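PDB 4X7R: TarM from Staphylococcus aureus subsp. aureus 21178, which belongs to the GT-B clan of glycosyltransferases, joining two Rossmann-like domains to an additional domain built on a large antiparallel sheet. Local coordinates for residues K2-M7 / I222-G227; M6-L11 / S20-R25; P35-T40 / R63-N68; Q243-I248 / K275-I280. The protein carries 1 engineered substitution. One frame throughout, in Å; residues are numbered along the deposited sequence.

Interaction 1 of 4, residues K2-M7 / I222-G227; sequences KKIFMM and IMICDG
Ile4 and Ile222 lie shoulder to shoulder, pointing the same way from two parallel strands. CD1 of Ile222 fits the corner formed by Ile4 CG1 and the aliphatic part of Lys2, coming 4.0 Å from Lys2 CD; the amine of Lys2 goes off to Asn492. The beta-branch of Ile4 meets two neighbours: with chi1 at -61°, CG1 lies 3.9 Å from Ile222 CB, while CG2 fits against Ile224 CD1, 3.7 Å away. Beyond it Met6 CB rests 3.8 Å from Asp226 OD2, while its flexible thioether leaves for helix 17-31. Phe5, Met7, Met223 and Cys225 fill the reverse face, where the edge of the Phe5 ring passes Ile222 O and Met234 packs on Met7, Met223 and Cys225. Charge is kept to the ends: Lys2 and Lys3 at one, and at the other Asp226, whose OD1 takes a salt bridge from Arg25 and a hydrogen bond from His249. Between them, bonds such as Phe5 N to Ile222 O at 2.8 Å satisfy the polar main chain inside an apolar core. Met7 O takes two donors in its carbonyl plane, Asp226 N at 2.9 Å and Gly227 N at 3.0 Å, which fixes the turn of the chain there.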
# COMPACT_ATOMS: atom_id res chain seq x y z
N LYS A 2 -13.34 -8.37 -22.35
CA LYS A 2 -12.42 -7.46 -21.65
C LYS A 2 -11.91 -8.08 -20.36
O LYS A 2 -12.67 -8.73 -19.65
CB LYS A 2 -13.08 -6.12 -21.30
CG LYS A 2 -13.26 -5.20 -22.50
CD LYS A 2 -13.90 -3.92 -22.04
CE LYS A 2 -14.19 -2.99 -23.18
NZ LYS A 2 -15.37 -3.41 -23.97
N LYS A 3 -10.61 -7.90 -20.10
CA LYS A 3 -9.95 -8.33 -18.87
C LYS A 3 -8.96 -7.25 -18.48
O LYS A 3 -8.24 -6.71 -19.32
CB LYS A 3 -9.27 -9.71 -18.98
CG LYS A 3 -8.78 -10.19 -17.60
CD LYS A 3 -8.34 -11.65 -17.54
CE LYS A 3 -7.77 -11.92 -16.16
NZ LYS A 3 -7.19 -13.29 -16.03
N ILE A 4 -8.94 -6.94 -17.18
CA ILE A 4 -8.14 -5.88 -16.59
C ILE A 4 -7.07 -6.42 -15.63
O ILE A 4 -7.35 -7.31 -14.82
CB ILE A 4 -9.09 -4.82 -15.97
CG1 ILE A 4 -10.01 -4.20 -17.05
CG2 ILE A 4 -8.32 -3.74 -15.23
CD1 ILE A 4 -11.14 -3.32 -16.50
N PHE A 5 -5.86 -5.84 -15.71
CA PHE A 5 -4.70 -6.16 -14.88
C PHE A 5 -4.22 -4.86 -14.28
O PHE A 5 -3.85 -3.93 -15.00
CB PHE A 5 -3.58 -6.85 -15.70
CG PHE A 5 -4.05 -8.11 -16.39
CD1 PHE A 5 -4.68 -8.05 -17.63
CD2 PHE A 5 -3.82 -9.36 -15.81
CE1 PHE A 5 -5.11 -9.23 -18.27
CE2 PHE A 5 -4.25 -10.53 -16.45
CZ PHE A 5 -4.89 -10.46 -17.67
N MET A 6 -4.30 -4.77 -12.97
CA MET A 6 -4.02 -3.58 -12.19
C MET A 6 -2.77 -3.76 -11.40
O MET A 6 -2.72 -4.62 -10.53
CB MET A 6 -5.24 -3.21 -11.32
CG MET A 6 -6.51 -3.17 -12.11
SD MET A 6 -8.02 -2.67 -11.24
CE MET A 6 -7.91 -3.57 -9.72
N MET A 7 -1.77 -2.98 -11.72
CA MET A 7 -0.42 -3.11 -11.22
C MET A 7 -0.02 -2.23 -10.09
O MET A 7 -0.27 -1.02 -10.09
CB MET A 7 0.56 -2.98 -12.38
CG MET A 7 0.39 -4.08 -13.40
SD MET A 7 0.94 -3.50 -15.01
CE MET A 7 2.49 -2.84 -14.58
N ILE A 222 -6.53 -5.02 -20.85
CA ILE A 222 -6.35 -3.66 -20.33
C ILE A 222 -5.41 -3.68 -19.13
O ILE A 222 -5.66 -4.41 -18.16
CB ILE A 222 -7.72 -3.00 -19.98
CG1 ILE A 222 -8.63 -2.90 -21.24
CG2 ILE A 222 -7.52 -1.61 -19.29
CD1 ILE A 222 -10.10 -3.05 -20.97
N MET A 223 -4.34 -2.88 -19.20
CA MET A 223 -3.38 -2.73 -18.11
C MET A 223 -3.64 -1.38 -17.46
O MET A 223 -3.75 -0.36 -18.15
CB MET A 223 -1.94 -2.79 -18.63
CG MET A 223 -1.52 -4.20 -19.02
SD MET A 223 0.14 -4.27 -19.74
CE MET A 223 -0.24 -3.91 -21.42
N ILE A 224 -3.74 -1.39 -16.14
CA ILE A 224 -3.91 -0.16 -15.37
C ILE A 224 -2.77 -0.14 -14.38
O ILE A 224 -2.67 -1.03 -13.55
CB ILE A 224 -5.29 -0.01 -14.66
CG1 ILE A 224 -6.44 0.02 -15.67
CG2 ILE A 224 -5.30 1.27 -13.76
CD1 ILE A 224 -7.84 -0.09 -15.04
N CYS A 225 -1.93 0.86 -14.47
CA CYS A 225 -0.84 0.93 -13.52
C CYS A 225 -1.19 1.92 -12.43
O CYS A 225 -1.39 3.10 -12.71
CB CYS A 225 0.48 1.28 -14.20
SG CYS A 225 1.86 1.43 -13.04
N ASP A 226 -1.30 1.41 -11.20
CA ASP A 226 -1.63 2.16 -9.99
C ASP A 226 -0.40 2.59 -9.21
O ASP A 226 -0.32 3.73 -8.74
CB ASP A 226 -2.59 1.34 -9.12
CG ASP A 226 -4.01 1.34 -9.63
OD1 ASP A 226 -4.65 2.41 -9.58
OD2 ASP A 226 -4.47 0.27 -10.12
N GLY A 227 0.55 1.68 -9.04
CA GLY A 227 1.79 2.00 -8.34
C GLY A 227 2.66 2.85 -9.24
O GLY A 227 3.02 2.41 -10.33

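Interaction 2 of 4, residues M6-L11 / S20-R25; sequences MMVHEL and SSMFNR. With SUS (2-deoxy-3,6-di-O-sulfo-2-(sulfoamino)-alpha-D-glucopyranose), chain C; BDP (beta-D-glucopyranuronic acid), chain B; 3YW ((2S)-2,3-dihydroxypropyl 2-acetamido-2-deoxy-alpha-D-glucopyranoside), chain F.
Met6 and Met22 mark the nearest backbone approach of strand 3-7 to helix 17-31, their CA atoms 7.4 Å apart; between Leu11 CA and Ser20 CA the gap widens to 10.0 Å. Methionines span it with long, pliable chains. Met22 bends at its last torsion (chi3 74°), which curls CE to within 3.7 Å of Met6 CB and sets its sulfur against Val8, SD to CB 3.7 Å. Met6 replies with its own end methyl, CE reaching the helix backbone at Met22 O, and its SD lies 3.4 Å from Arg25 NH1. The same guanidinium forms a salt bridge through NH2 with Asp226. This is the first strand-to-helix step of the Rossmann-like N-terminal domain of a GT-B protein, whose ligands gather past the carboxyl ends of the strands. Farther along, Leu11 CD2 meets Phe23 CZ obliquely at 3.8 Å, two apolar groups suited to a buried place, where Leu11 also touches Thr40 and Phe23 touches Ile38. His9 turns away from the helix to the glycan: ND1 donates to SUS O1S at 2.6 Å in a bent bond (140°), O1S lying in the ring plane at its edge. SUS C4 sits over the centre of one ring face, and Glu10 CB lies toward the rim of the opposite face. On the helix, Ser20 OG bonds UDP O3', and Ser21 OG lies 3.8 Å from 3YW O6 but bonds Met18 O.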
# COMPACT_ATOMS: atom_id res chain seq x y z
N MET A 6 -4.30 -4.77 -12.97
CA MET A 6 -4.02 -3.58 -12.19
C MET A 6 -2.77 -3.76 -11.40
O MET A 6 -2.72 -4.62 -10.53
CB MET A 6 -5.24 -3.21 -11.32
CG MET A 6 -6.51 -3.17 -12.11
SD MET A 6 -8.02 -2.67 -11.24
CE MET A 6 -7.91 -3.57 -9.72
N MET A 7 -1.77 -2.98 -11.72
CA MET A 7 -0.42 -3.11 -11.22
C MET A 7 -0.02 -2.23 -10.09
O MET A 7 -0.27 -1.02 -10.09
CB MET A 7 0.56 -2.98 -12.38
CG MET A 7 0.39 -4.08 -13.40
SD MET A 7 0.94 -3.50 -15.01
CE MET A 7 2.49 -2.84 -14.58
N VAL A 8 0.58 -2.86 -9.10
CA VAL A 8 1.10 -2.22 -7.89
C VAL A 8 2.33 -3.02 -7.41
O VAL A 8 2.50 -4.19 -7.78
CB VAL A 8 -0.03 -2.11 -6.82
CG1 VAL A 8 -0.44 -3.47 -6.23
CG2 VAL A 8 0.33 -1.12 -5.72
N HIS A 9 3.19 -2.39 -6.61
CA HIS A 9 4.36 -3.05 -6.06
C HIS A 9 4.00 -4.36 -5.32
O HIS A 9 4.50 -5.42 -5.68
CB HIS A 9 5.09 -2.09 -5.11
CG HIS A 9 6.17 -2.73 -4.32
ND1 HIS A 9 7.15 -3.50 -4.93
CD2 HIS A 9 6.43 -2.66 -2.99
CE1 HIS A 9 7.93 -3.92 -3.96
NE2 HIS A 9 7.55 -3.43 -2.77
N GLU A 10 3.12 -4.26 -4.31
CA GLU A 10 2.73 -5.38 -3.44
C GLU A 10 1.35 -5.18 -2.87
O GLU A 10 0.79 -4.08 -2.94
CB GLU A 10 3.70 -5.45 -2.23
CG GLU A 10 3.51 -4.33 -1.21
CD GLU A 10 4.29 -4.46 0.09
OE1 GLU A 10 4.24 -5.53 0.73
OE2 GLU A 10 4.89 -3.44 0.50
N LEU A 11 0.83 -6.25 -2.24
CA LEU A 11 -0.41 -6.26 -1.47
C LEU A 11 -0.03 -6.72 -0.08
O LEU A 11 0.80 -7.61 0.07
CB LEU A 11 -1.47 -7.21 -2.05
CG LEU A 11 -2.17 -6.82 -3.35
CD1 LEU A 11 -3.21 -7.84 -3.72
CD2 LEU A 11 -2.80 -5.41 -3.27
N SER A 20 -6.71 0.00 -1.22
CA SER A 20 -8.13 0.07 -0.87
C SER A 20 -8.93 0.43 -2.16
O SER A 20 -9.88 -0.26 -2.49
CB SER A 20 -8.34 1.13 0.21
OG SER A 20 -9.69 1.25 0.64
N SER A 21 -8.50 1.44 -2.94
CA SER A 21 -9.20 1.81 -4.18
C SER A 21 -9.09 0.73 -5.25
O SER A 21 -10.02 0.55 -6.02
CB SER A 21 -8.72 3.16 -4.70
OG SER A 21 -7.49 3.08 -5.39
N MET A 22 -7.94 0.00 -5.32
CA MET A 22 -7.77 -1.08 -6.28
C MET A 22 -8.74 -2.22 -5.97
O MET A 22 -9.36 -2.75 -6.89
CB MET A 22 -6.32 -1.60 -6.25
CG MET A 22 -5.31 -0.59 -6.72
SD MET A 22 -3.63 -1.26 -6.66
CE MET A 22 -3.69 -2.37 -8.09
N PHE A 23 -8.89 -2.57 -4.68
CA PHE A 23 -9.80 -3.63 -4.22
C PHE A 23 -11.27 -3.30 -4.54
O PHE A 23 -12.04 -4.19 -4.95
CB PHE A 23 -9.66 -3.84 -2.69
CG PHE A 23 -8.36 -4.44 -2.19
CD1 PHE A 23 -7.67 -5.40 -2.94
CD2 PHE A 23 -7.84 -4.08 -0.94
CE1 PHE A 23 -6.48 -5.96 -2.47
CE2 PHE A 23 -6.65 -4.65 -0.47
CZ PHE A 23 -5.98 -5.59 -1.24
N ASN A 24 -11.67 -2.03 -4.32
CA ASN A 24 -13.03 -1.60 -4.59
C ASN A 24 -13.26 -1.50 -6.09
O ASN A 24 -14.33 -1.89 -6.56
CB ASN A 24 -13.38 -0.28 -3.88
CG ASN A 24 -14.86 -0.02 -3.89
OD1 ASN A 24 -15.66 -0.92 -3.61
ND2 ASN A 24 -15.28 1.19 -4.21
N ARG A 25 -12.24 -1.04 -6.85
CA ARG A 25 -12.32 -0.96 -8.32
C ARG A 25 -12.48 -2.36 -8.90
O ARG A 25 -13.22 -2.54 -9.86
CB ARG A 25 -11.06 -0.30 -8.91
CG ARG A 25 -11.29 0.21 -10.35
CD ARG A 25 -10.03 0.61 -11.08
NE ARG A 25 -9.26 1.61 -10.34
CZ ARG A 25 -7.94 1.58 -10.22
NH1 ARG A 25 -7.24 0.60 -10.77
NH2 ARG A 25 -7.31 2.52 -9.53
N2 SUS C . 10.17 -2.15 -7.37
C1 SUS C . 11.55 -1.60 -5.40
S1 SUS C . 9.88 -3.88 -7.49
C2 SUS C . 10.15 -1.74 -5.95
S2 SUS C . 9.84 -0.61 -0.20
C3 SUS C . 9.37 -0.43 -5.75
O3 SUS C . 7.99 -0.58 -6.17
S3 SUS C . 7.50 0.21 -7.38
C4 SUS C . 9.42 0.09 -4.31
O4 SUS C . 8.88 1.39 -4.35
C5 SUS C . 10.90 0.10 -3.79
O5 SUS C . 11.51 -1.21 -4.00
C6 SUS C . 11.03 0.33 -2.28
O6 SUS C . 10.30 -0.70 -1.64
O1S SUS C . 8.45 -4.17 -7.06
O2S SUS C . 10.13 -4.26 -8.94
O3S SUS C . 10.84 -4.65 -6.58
O4S SUS C . 8.89 -1.78 0.07
O5S SUS C . 11.07 -0.69 0.71
O6S SUS C . 9.11 0.71 0.04
O7S SUS C . 7.76 1.67 -7.09
O8S SUS C . 6.01 -0.00 -7.62
O9S SUS C . 8.27 -0.21 -8.63
C1 BDP B . 8.05 1.62 -3.21
C2 BDP B . 8.22 3.09 -2.76
C3 BDP B . 7.26 3.42 -1.61
C4 BDP B . 5.79 2.95 -1.93
C5 BDP B . 5.82 1.45 -2.41
C6 BDP B . 4.42 0.91 -2.77
O2 BDP B . 9.56 3.30 -2.33
O3 BDP B . 7.30 4.85 -1.37
O4 BDP B . 5.05 3.01 -0.72
O5 BDP B . 6.69 1.33 -3.56
O6A BDP B . 3.89 1.34 -3.82
O6B BDP B . 3.94 0.02 -2.02
O3A 3YW F . 1.77 6.86 -2.80
C4A 3YW F . -1.88 6.21 -2.23
C5A 3YW F . -0.49 6.74 -1.99
O5 3YW F . -4.63 7.15 -3.24
C6A 3YW F . 0.46 6.41 -3.12
C5 3YW F . -5.94 7.26 -2.67
C6 3YW F . -6.84 6.38 -3.50
C4 3YW F . -6.33 8.74 -2.64
O6 3YW F . -6.85 6.78 -4.87
C3 3YW F . -5.41 9.46 -1.66
O4 3YW F . -7.68 8.88 -2.19
O3 3YW F . -5.70 10.85 -1.60
O7 3YW F . -2.19 11.39 -1.84
C7 3YW F . -2.33 10.67 -0.85
C8 3YW F . -1.66 10.98 0.45
N2 3YW F . -3.10 9.58 -0.87
C2 3YW F . -3.94 9.22 -2.00
C1 3YW F . -3.59 7.81 -2.51
O1 3YW F . -2.91 6.98 -1.61
O2 3YW F . 0.01 6.19 -0.77

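Interaction 3 of 4, residues P35-T40 / R63-N68; sequences PADIVT and RTKMYN
Ile38 pairs with Met66 at the start of a parallel match between strands 36-40 and 66-68, whose axes approach to 4.6 Å at an angle of 26°. Helix 47-56 connects them, making a beta-alpha-beta unit at the margin of the Rossmann-like N-terminal sheet, where 66-68 is an edge strand within this chain. Asp37 meets the 63-68 segment just before the strand pairing starts. Its OD1 takes Lys65 N at 3.0 Å from a position 40° out of the carboxylate plane and also meets Tyr30 OH, so a short acidic side chain supplies an acceptor to a backbone N-H just before the strand begins. The second oxygen, OD2, forms a salt bridge with Lys65 NZ whose hydrogen bond, at 3.4 Å, is weak; the flexible, exposed lysine reaches it from the solvent side. Tyr67 lays its ring obliquely along the same residue, CE2 3.6 Å from Asp37 CB, with ring and carboxylate steeply inclined to each other, and its hydroxyl bonds Lys3 NZ. On the face opposite Tyr67, Ile38 CD1 lies against the methyl of Thr64, CD1 to CG2 3.8 Å, while Thr64 OG1 joins Ser26 OG. Thr40 suits its place because it offers both a methyl and a hydroxyl: CG2 packs on Met66, and chi1 of 65° brings OG1 between backbone N and carbonyl carbon, 3.1 Å from Met66 SD. Asn68 is the N-cap of helix 69-78, its OD1 accepting Glu71 N. Its other amide atom, ND2, donates in the amide plane to Thr40 OG1 at 2.9 Å and also meets Asp42 O.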
# COMPACT_ATOMS: atom_id res chain seq x y z
N PRO A 35 -13.54 -9.08 -15.55
CA PRO A 35 -12.51 -9.53 -14.58
C PRO A 35 -11.42 -8.47 -14.50
O PRO A 35 -10.99 -7.96 -15.54
CB PRO A 35 -11.99 -10.86 -15.17
CG PRO A 35 -13.11 -11.33 -16.06
CD PRO A 35 -13.74 -10.08 -16.62
N ALA A 36 -11.10 -8.04 -13.27
CA ALA A 36 -10.10 -7.02 -13.00
C ALA A 36 -9.24 -7.51 -11.86
O ALA A 36 -9.63 -7.43 -10.70
CB ALA A 36 -10.78 -5.70 -12.63
N ASP A 37 -8.06 -8.06 -12.22
CA ASP A 37 -7.13 -8.65 -11.26
C ASP A 37 -5.93 -7.79 -10.94
O ASP A 37 -5.66 -6.82 -11.64
CB ASP A 37 -6.75 -10.07 -11.70
CG ASP A 37 -7.99 -10.96 -11.87
OD1 ASP A 37 -8.78 -11.07 -10.90
OD2 ASP A 37 -8.17 -11.52 -12.97
N ILE A 38 -5.24 -8.12 -9.83
CA ILE A 38 -4.10 -7.34 -9.35
C ILE A 38 -2.80 -8.05 -9.69
O ILE A 38 -2.70 -9.26 -9.49
CB ILE A 38 -4.27 -7.02 -7.85
CG1 ILE A 38 -5.63 -6.20 -7.62
CG2 ILE A 38 -3.04 -6.27 -7.30
CD1 ILE A 38 -6.02 -5.85 -6.18
N VAL A 39 -1.83 -7.31 -10.24
CA VAL A 39 -0.48 -7.84 -10.56
C VAL A 39 0.51 -7.16 -9.61
O VAL A 39 0.56 -5.93 -9.57
CB VAL A 39 -0.08 -7.61 -12.04
CG1 VAL A 39 1.28 -8.26 -12.34
CG2 VAL A 39 -1.17 -8.10 -13.00
N THR A 40 1.26 -7.96 -8.83
CA THR A 40 2.30 -7.48 -7.90
C THR A 40 3.68 -7.96 -8.35
O THR A 40 3.77 -8.90 -9.16
CB THR A 40 1.97 -7.81 -6.45
OG1 THR A 40 1.97 -9.23 -6.27
CG2 THR A 40 0.66 -7.18 -5.99
N ARG A 63 -13.41 -12.66 -5.65
CA ARG A 63 -13.17 -12.86 -7.09
C ARG A 63 -11.81 -12.29 -7.54
O ARG A 63 -11.26 -12.72 -8.55
CB ARG A 63 -14.31 -12.22 -7.90
CG ARG A 63 -15.67 -12.92 -7.72
CD ARG A 63 -16.82 -12.05 -8.20
NE ARG A 63 -16.90 -10.78 -7.45
CZ ARG A 63 -17.78 -9.81 -7.71
NH1 ARG A 63 -18.66 -9.94 -8.70
NH2 ARG A 63 -17.78 -8.70 -6.99
N THR A 64 -11.26 -11.31 -6.80
CA THR A 64 -9.98 -10.71 -7.17
C THR A 64 -8.83 -11.71 -7.02
O THR A 64 -8.60 -12.26 -5.94
CB THR A 64 -9.70 -9.43 -6.41
OG1 THR A 64 -10.86 -8.61 -6.40
CG2 THR A 64 -8.48 -8.68 -6.96
N LYS A 65 -8.10 -11.92 -8.11
CA LYS A 65 -6.89 -12.73 -8.12
C LYS A 65 -5.72 -11.79 -7.96
O LYS A 65 -5.77 -10.63 -8.41
CB LYS A 65 -6.73 -13.46 -9.47
CG LYS A 65 -7.79 -14.50 -9.78
CD LYS A 65 -7.56 -15.14 -11.15
CE LYS A 65 -8.83 -15.65 -11.80
NZ LYS A 65 -9.59 -14.56 -12.50
N MET A 66 -4.64 -12.29 -7.36
CA MET A 66 -3.37 -11.60 -7.37
C MET A 66 -2.40 -12.43 -8.18
O MET A 66 -2.13 -13.58 -7.83
CB MET A 66 -2.80 -11.27 -5.99
CG MET A 66 -1.56 -10.37 -6.09
SD MET A 66 -0.40 -10.45 -4.70
CE MET A 66 0.04 -12.27 -4.77
N TYR A 67 -1.91 -11.87 -9.27
CA TYR A 67 -0.85 -12.47 -10.08
C TYR A 67 0.47 -11.84 -9.57
O TYR A 67 0.56 -10.62 -9.48
CB TYR A 67 -1.02 -12.14 -11.56
CG TYR A 67 -2.26 -12.75 -12.16
CD1 TYR A 67 -2.30 -14.11 -12.48
CD2 TYR A 67 -3.38 -11.97 -12.44
CE1 TYR A 67 -3.44 -14.68 -13.07
CE2 TYR A 67 -4.51 -12.53 -13.03
CZ TYR A 67 -4.55 -13.88 -13.33
OH TYR A 67 -5.65 -14.43 -13.91
N ASN A 68 1.44 -12.65 -9.18
CA ASN A 68 2.73 -12.17 -8.70
C ASN A 68 3.86 -12.81 -9.54
O ASN A 68 3.79 -13.98 -9.87
CB ASN A 68 2.87 -12.44 -7.20
CG ASN A 68 4.23 -12.06 -6.65
OD1 ASN A 68 5.18 -12.87 -6.62
ND2 ASN A 68 4.37 -10.80 -6.27

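Interaction 4 of 4, residues Q243-I248 / K275-I280; sequences QKYGVI and KINGVI
Gly246 O receives Ile280 N at 2.7 Å in an almost straight bond of 174°, the shortest between these two segments. Back toward the start of the pairing, Asn277 stands in for a strand residue by gripping Lys244 twice. Its OD1 takes Lys244 N at 2.8 Å, from 43° above the carbonyl plane; a short amide side chain reaches just far enough to do this. Its backbone N gives to Lys244 O, also at 2.8 Å, in the more bent bond of the two. The same residue lays CB over the face of the Tyr245 ring, 3.9 Å from its centroid, a CH-pi contact. That ring is steadied at its far end, where Tyr245 OH donates to Gln243 OE1 at 2.6 Å. Farther on, Ile280 CD1 touches Tyr245 CD1 at 3.8 Å, and Leu490 and Trp487 of helix 480-492 close over this apolar patch. On the reverse face Gly246 has no side chain, and Ile276, turned with chi1 60°, slides its CD1 to within 3.9 Å of Gly246 N. Ile248 CD1 then meets Val279 CG1 at 3.7 Å beneath Ile269 of helix 264-271, where branched apolar residues suit a buried strand-helix interface. Gly278, beside Tyr245 CD1, has positive phi, which leaves no room for a side chain between the preceding carbonyl O and that ring, so glycine fits. Two parallel strands linked through helix 264-271 form a beta-alpha-beta unit of the Rossmann-like N-terminal sheet, and a C-terminal helix lying back across that sheet is a hallmark of the GT-B fold.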
# COMPACT_ATOMS: atom_id res chain seq x y z
N GLN A 243 -4.29 -2.33 -24.04
CA GLN A 243 -4.42 -0.96 -23.58
C GLN A 243 -3.57 -0.70 -22.35
O GLN A 243 -3.35 -1.60 -21.51
CB GLN A 243 -5.89 -0.61 -23.30
CG GLN A 243 -6.79 -0.89 -24.51
CD GLN A 243 -8.21 -0.49 -24.28
OE1 GLN A 243 -8.48 0.52 -23.63
NE2 GLN A 243 -9.14 -1.25 -24.84
N LYS A 244 -3.07 0.55 -22.24
CA LYS A 244 -2.22 0.96 -21.11
C LYS A 244 -2.73 2.25 -20.49
O LYS A 244 -2.86 3.27 -21.18
CB LYS A 244 -0.74 1.09 -21.51
CG LYS A 244 -0.10 -0.20 -22.04
CD LYS A 244 1.36 0.01 -22.45
CE LYS A 244 2.05 -1.27 -22.92
NZ LYS A 244 3.51 -1.05 -23.14
N TYR A 245 -2.98 2.20 -19.18
CA TYR A 245 -3.45 3.36 -18.41
C TYR A 245 -2.63 3.50 -17.18
O TYR A 245 -2.22 2.50 -16.60
CB TYR A 245 -4.94 3.22 -17.97
CG TYR A 245 -5.90 3.14 -19.13
CD1 TYR A 245 -6.37 4.29 -19.76
CD2 TYR A 245 -6.27 1.91 -19.66
CE1 TYR A 245 -7.20 4.21 -20.88
CE2 TYR A 245 -7.13 1.82 -20.76
CZ TYR A 245 -7.57 2.98 -21.38
OH TYR A 245 -8.36 2.90 -22.49
N GLY A 246 -2.41 4.74 -16.78
CA GLY A 246 -1.70 5.06 -15.54
C GLY A 246 -2.68 5.79 -14.67
O GLY A 246 -3.37 6.68 -15.17
N VAL A 247 -2.82 5.39 -13.38
CA VAL A 247 -3.69 6.12 -12.44
C VAL A 247 -2.76 6.85 -11.46
O VAL A 247 -1.98 6.20 -10.77
CB VAL A 247 -4.75 5.26 -11.68
CG1 VAL A 247 -5.48 6.10 -10.62
CG2 VAL A 247 -5.76 4.62 -12.64
N ILE A 248 -2.85 8.19 -11.42
CA ILE A 248 -2.09 9.02 -10.47
C ILE A 248 -2.97 9.18 -9.21
O ILE A 248 -4.11 9.64 -9.28
CB ILE A 248 -1.57 10.31 -11.13
CG1 ILE A 248 -0.37 9.92 -12.06
CG2 ILE A 248 -1.14 11.33 -10.05
CD1 ILE A 248 0.16 10.90 -12.94
N LYS A 275 1.67 8.77 -25.09
CA LYS A 275 2.21 7.53 -25.66
C LYS A 275 1.43 6.29 -25.20
O LYS A 275 1.74 5.20 -25.66
CB LYS A 275 3.71 7.39 -25.35
CG LYS A 275 4.56 8.50 -25.97
CD LYS A 275 6.05 8.24 -25.81
CE LYS A 275 6.89 9.39 -26.31
NZ LYS A 275 6.83 10.57 -25.38
N ILE A 276 0.42 6.44 -24.31
CA ILE A 276 -0.41 5.33 -23.80
C ILE A 276 -1.89 5.66 -24.00
O ILE A 276 -2.21 6.69 -24.62
CB ILE A 276 -0.05 4.91 -22.33
CG1 ILE A 276 -0.23 6.07 -21.32
CG2 ILE A 276 1.38 4.30 -22.25
CD1 ILE A 276 -0.25 5.67 -19.86
N ASN A 277 -2.81 4.83 -23.50
CA ASN A 277 -4.22 5.14 -23.71
C ASN A 277 -4.73 6.28 -22.83
O ASN A 277 -5.68 6.96 -23.21
CB ASN A 277 -5.09 3.88 -23.65
CG ASN A 277 -4.69 2.84 -24.64
OD1 ASN A 277 -3.67 2.18 -24.47
ND2 ASN A 277 -5.50 2.67 -25.67
N GLY A 278 -4.06 6.54 -21.71
CA GLY A 278 -4.47 7.62 -20.85
C GLY A 278 -3.88 7.61 -19.46
O GLY A 278 -3.51 6.57 -18.91
N VAL A 279 -3.78 8.81 -18.89
CA VAL A 279 -3.32 9.01 -17.52
C VAL A 279 -4.53 9.56 -16.76
O VAL A 279 -5.12 10.58 -17.15
CB VAL A 279 -2.05 9.87 -17.45
CG1 VAL A 279 -1.75 10.33 -16.01
CG2 VAL A 279 -0.85 9.08 -18.02
N ILE A 280 -4.93 8.83 -15.72
CA ILE A 280 -6.10 9.16 -14.91
C ILE A 280 -5.71 9.88 -13.64
O ILE A 280 -4.78 9.47 -12.95
CB ILE A 280 -7.00 7.90 -14.64
CG1 ILE A 280 -7.83 7.49 -15.88
CG2 ILE A 280 -7.98 8.13 -13.45
CD1 ILE A 280 -7.13 6.84 -17.01

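Interactions 1, 3 and 4 pair strands of one parallel sheet; interaction 2 sets helix 17-31 against it. Interaction 1 is the hub: Met6 N reaches Asp37 O of interaction 3 at 2.8 Å, and Cys225 N reaches Tyr245 O of interaction 4 at 2.7 Å. Interactions 1 and 2 share Met6 and Met7 and are tied by the Asp226 OD1 to Arg25 NH2 salt bridge of 2.7 Å. Interactions 3 and 4 stay about 11 Å apart at their nearest atoms. Interaction 2 holds His9, which bonds SUS; Gly227 of interaction 1 is about 5 Å from SUS and BDP, the Val247 side chain about 6 Å from 3YW, and that of Thr40 about 7 Å from SUS.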